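PDB 3FNI: putative diflavin flavoprotein A 3 from Nostoc sp., which probably transfers electrons from NADH to oxygen, reducing it to water; this chain is its flavodoxin-like domain, of the kind that binds FMN. Local coordinates for residues T127-E130 and N131-K134; C136-A139 and G140-G144. All coordinates share one frame; numbering follows the deposited sequence.

Contact 1 (T127-E130 and N131-K134)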
loop_
_atom_site.group_PDB
_atom_site.type_symbol
_atom_site.label_atom_id
_atom_site.label_comp_id
_atom_site.label_asym_id
_atom_site.label_seq_id
_atom_site.Cartn_x
_atom_site.Cartn_y
_atom_site.Cartn_z
ATOM N N THR A 127 16.238 -1.773 12.598
ATOM C CA THR A 127 15.626 -0.458 12.769
ATOM C C THR A 127 15.867 0.383 11.521
ATOM O O THR A 127 17.008 0.547 11.080
ATOM C CB THR A 127 16.205 0.272 13.990
ATOM O OG1 THR A 127 15.916 -0.485 15.173
ATOM C CG2 THR A 127 15.598 1.673 14.118
ATOM N N PRO A 128 14.792 0.934 10.935
ATOM C CA PRO A 128 14.914 1.756 9.727
ATOM C C PRO A 128 15.950 2.863 9.861
ATOM O O PRO A 128 16.046 3.508 10.900
ATOM C CB PRO A 128 13.504 2.315 9.542
ATOM C CG PRO A 128 12.637 1.258 10.164
ATOM C CD PRO A 128 13.400 0.914 11.413
ATOM N N THR A 129 16.721 3.066 8.795
ATOM C CA THR A 129 17.757 4.095 8.734
ATOM C C THR A 129 17.327 5.093 7.662
ATOM O O THR A 129 16.263 4.934 7.057
ATOM C CB THR A 129 19.111 3.493 8.317
ATOM O OG1 THR A 129 18.988 2.907 7.016
ATOM C CG2 THR A 129 19.543 2.420 9.302
ATOM N N GLU A 130 18.137 6.119 7.412
ATOM C CA GLU A 130 17.770 7.078 6.377
ATOM C C GLU A 130 17.906 6.442 4.995
ATOM O O GLU A 130 17.319 6.923 4.034
ATOM C CB GLU A 130 18.612 8.364 6.477
ATOM C CG GLU A 130 18.238 9.252 7.672
ATOM C CD GLU A 130 16.730 9.549 7.760
ATOM O OE1 GLU A 130 16.196 9.601 8.897
ATOM O OE2 GLU A 130 16.082 9.733 6.701
ATOM N N ASN A 131 18.670 5.358 4.896
ATOM C CA ASN A 131 18.840 4.662 3.615
ATOM C C ASN A 131 17.560 3.870 3.353
ATOM O O ASN A 131 17.190 3.615 2.210
ATOM C CB ASN A 131 20.024 3.692 3.683
ATOM C CG ASN A 131 21.358 4.399 3.759
ATOM O OD1 ASN A 131 22.350 3.825 4.203
ATOM N ND2 ASN A 131 21.394 5.648 3.311
ATOM N N THR A 132 16.912 3.470 4.443
ATOM C CA THR A 132 15.655 2.726 4.425
ATOM C C THR A 132 14.539 3.641 3.925
ATOM O O THR A 132 13.779 3.296 3.020
ATOM C CB THR A 132 15.292 2.262 5.853
ATOM O OG1 THR A 132 16.273 1.325 6.305
ATOM C CG2 THR A 132 13.910 1.624 5.895
ATOM N N TYR A 133 14.457 4.821 4.523
ATOM C CA TYR A 133 13.437 5.780 4.154
ATOM C C TYR A 133 13.664 6.367 2.782
ATOM O O TYR A 133 12.717 6.801 2.134
ATOM C CB TYR A 133 13.366 6.895 5.187
ATOM C CG TYR A 133 12.930 6.407 6.538
ATOM C CD1 TYR A 133 11.788 5.610 6.677
ATOM C CD2 TYR A 133 13.646 6.745 7.687
ATOM C CE1 TYR A 133 11.373 5.167 7.925
ATOM C CE2 TYR A 133 13.239 6.309 8.937
ATOM C CZ TYR A 133 12.106 5.523 9.052
ATOM O OH TYR A 133 11.704 5.099 10.297
ATOM N N LYS A 134 14.921 6.387 2.347
ATOM C CA LYS A 134 15.260 6.917 1.035
ATOM C C LYS A 134 14.801 5.901 -0.000
ATOM O O LYS A 134 14.444 6.254 -1.117
ATOM C CB LYS A 134 16.770 7.131 0.911
ATOM C CG LYS A 134 17.190 7.751 -0.413
ATOM C CD LYS A 134 18.702 7.674 -0.644
ATOM C CE LYS A 134 19.505 8.318 0.488
ATOM N NZ LYS A 134 19.224 9.780 0.689
HETATM O O HOH W 1 13.604 5.270 12.376
#
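The Tyr133 ring lies back along the turn that starts the helix, and Pro128 CB meets it obliquely near the phenol end, 3.5 Å from CZ. Glu130 OE2 comes to the ring's edge, near its plane, 4.0 Å from CD2, the carboxylate and ring planes 46° apart. Also in the ring plane, at the hydroxyl edge, sits a water 2.8 Å from Tyr133 OH; the same water reaches back to Pro128 O by a weak hydrogen bond. The ring gets there because CG stands beside the backbone N, anti to the carbonyl carbon (chi1 -64°), which turns it back toward the loop. With an alanine in its place, Pro128 CB is likely to lose the ring it rests against and the water its phenol partner, leaving a gap beside Tyr17 and Leu21. Thr129 and Thr132 form a capping box at the N-terminus of helix 130-152, with Thr129 as the N-cap. Thr129 N gives an almost straight bond to Thr132 OG1 (3.1 Å, 178°), while the return bond from Asn131 N to Thr129 OG1 is weak at 3.3 Å. Thr129 O takes Tyr133 N as the first full helical bond, plus a weak one from Thr132 N. Thr132 turns its methyl, CG2, onto Pro128 CB at 3.7 Å. One residue on, Lys134 N bonds to Glu130 O (3.0 Å). Beyond the two segments, Tyr17 touches both Pro128 and Tyr133, and Leu21 of helix 18-31 packs against Thr132 and Tyr133.

Contact 2 (C136-A139 and G140-G144)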
loop_
_atom_site.group_PDB
_atom_site.type_symbol
_atom_site.label_atom_id
_atom_site.label_comp_id
_atom_site.label_asym_id
_atom_site.label_seq_id
_atom_site.Cartn_x
_atom_site.Cartn_y
_atom_site.Cartn_z
ATOM N N CYS A 136 12.164 3.823 0.439
ATOM C CA CYS A 136 10.703 3.941 0.402
ATOM C C CYS A 136 10.301 5.118 -0.473
ATOM O O CYS A 136 9.311 5.061 -1.207
ATOM C CB CYS A 136 10.129 4.192 1.798
ATOM S SG CYS A 136 10.448 2.921 3.014
ATOM N N GLU A 137 11.065 6.197 -0.363
ATOM C CA GLU A 137 10.807 7.404 -1.126
ATOM C C GLU A 137 10.941 7.104 -2.609
ATOM O O GLU A 137 10.107 7.526 -3.409
ATOM C CB GLU A 137 11.784 8.506 -0.695
ATOM C CG GLU A 137 11.549 9.885 -1.313
ATOM C CD GLU A 137 12.254 10.057 -2.655
ATOM O OE1 GLU A 137 11.658 9.699 -3.699
ATOM O OE2 GLU A 137 13.416 10.543 -2.661
ATOM N N GLU A 138 11.972 6.350 -2.975
ATOM C CA GLU A 138 12.179 6.013 -4.382
ATOM C C GLU A 138 11.123 5.037 -4.909
ATOM O O GLU A 138 10.762 5.086 -6.085
ATOM C CB GLU A 138 13.587 5.445 -4.603
ATOM C CG GLU A 138 13.922 5.273 -6.087
ATOM C CD GLU A 138 13.559 6.509 -6.908
ATOM O OE1 GLU A 138 13.037 6.344 -8.033
ATOM O OE2 GLU A 138 13.798 7.641 -6.427
ATOM N N ALA A 139 10.634 4.153 -4.040
ATOM C CA ALA A 139 9.601 3.192 -4.419
ATOM C C ALA A 139 8.291 3.957 -4.620
ATOM O O ALA A 139 7.470 3.602 -5.466
ATOM C CB ALA A 139 9.428 2.147 -3.323
ATOM N N GLY A 140 8.102 5.001 -3.818
ATOM C CA GLY A 140 6.904 5.811 -3.919
ATOM C C GLY A 140 6.898 6.525 -5.252
ATOM O O GLY A 140 5.869 6.625 -5.912
ATOM N N THR A 141 8.067 7.024 -5.639
ATOM C CA THR A 141 8.240 7.723 -6.900
ATOM C C THR A 141 7.986 6.766 -8.056
ATOM O O THR A 141 7.259 7.093 -8.990
ATOM C CB THR A 141 9.664 8.287 -7.017
ATOM O OG1 THR A 141 9.839 9.330 -6.055
ATOM C CG2 THR A 141 9.918 8.837 -8.404
ATOM N N ASP A 142 8.591 5.582 -7.984
ATOM C CA ASP A 142 8.434 4.576 -9.024
ATOM C C ASP A 142 6.971 4.269 -9.306
ATOM O O ASP A 142 6.561 4.200 -10.461
ATOM C CB ASP A 142 9.151 3.281 -8.626
ATOM C CG ASP A 142 10.644 3.345 -8.859
ATOM O OD1 ASP A 142 11.174 4.464 -9.045
ATOM O OD2 ASP A 142 11.292 2.275 -8.847
ATOM N N LEU A 143 6.192 4.075 -8.246
ATOM C CA LEU A 143 4.777 3.774 -8.385
ATOM C C LEU A 143 4.047 4.974 -8.955
ATOM O O LEU A 143 3.182 4.832 -9.811
ATOM C CB LEU A 143 4.172 3.401 -7.028
ATOM C CG LEU A 143 2.679 3.053 -7.064
ATOM C CD1 LEU A 143 2.439 1.899 -8.043
ATOM C CD2 LEU A 143 2.192 2.680 -5.648
ATOM N N GLY A 144 4.405 6.160 -8.468
ATOM C CA GLY A 144 3.787 7.382 -8.950
ATOM C C GLY A 144 4.033 7.561 -10.438
ATOM O O GLY A 144 3.148 8.014 -11.162
#
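Gly140 N, Thr141 N, Asp142 N and Leu143 N each bond to the carbonyl four residues back, on Cys136, Glu137, Glu138 and Ala139; Gly140 N to Cys136 O and Asp142 N to Glu138 O are both 2.9 Å. The polar side chains of Glu137 and Thr141 run side by side, one turn apart, with Glu137 OE1 3.0 Å from Thr141 OG1. Thr141 OG1 sits beside its own backbone N (chi1 -68°), a position that also brings it within 3.2 Å of Glu137 O. Both groups are held from the neighbouring helix 18-31: Thr141 OG1 is hydrogen-bonded to Gly28 O, and Glu137 OE2 makes a salt bridge to Lys31. Charge is less comfortable next door, where Glu138 OE1 comes to 2.8 Å from Asp142 OD1. The two carboxylates cross with their planes 74° apart, and OD1 also lies 3.1 Å from the acceptor Glu138 O, so this crowding of oxygens would probably raise the pKa of one acid. Apolar contacts line the inward side: Cys136 packs on Leu21, Ala24 and Ile25, while Ala139 touches Phe119 and Leu143 touches Ala118. Such a division, with acids along one side and small or apolar residues turned inward, is that of an amphipathic alpha-helix, here the C-terminal helix flanking the parallel sheet of a flavodoxin-like fold.

Both contacts use helix 130-152 and follow each other along the chain, their centres about 14 Å apart. Contact 1 is at the surface, about 18 Å from the centre of the chain, where a loop becomes helix; contact 2 lies about 11 Å from that centre and is partly buried. Their chemistry follows: hydroxyls serve the first backbone groups of the helix in 127-134, whereas in 136-144 the main-chain bonds are regular, and Glu137, Thr141 and Cys136 reach helix 18-31. Helix 18-31 meets both, through Leu21 in each case, and adds a salt bridge at contact 2, against a weak, long ion pair from Arg20 to Glu130 at contact 1.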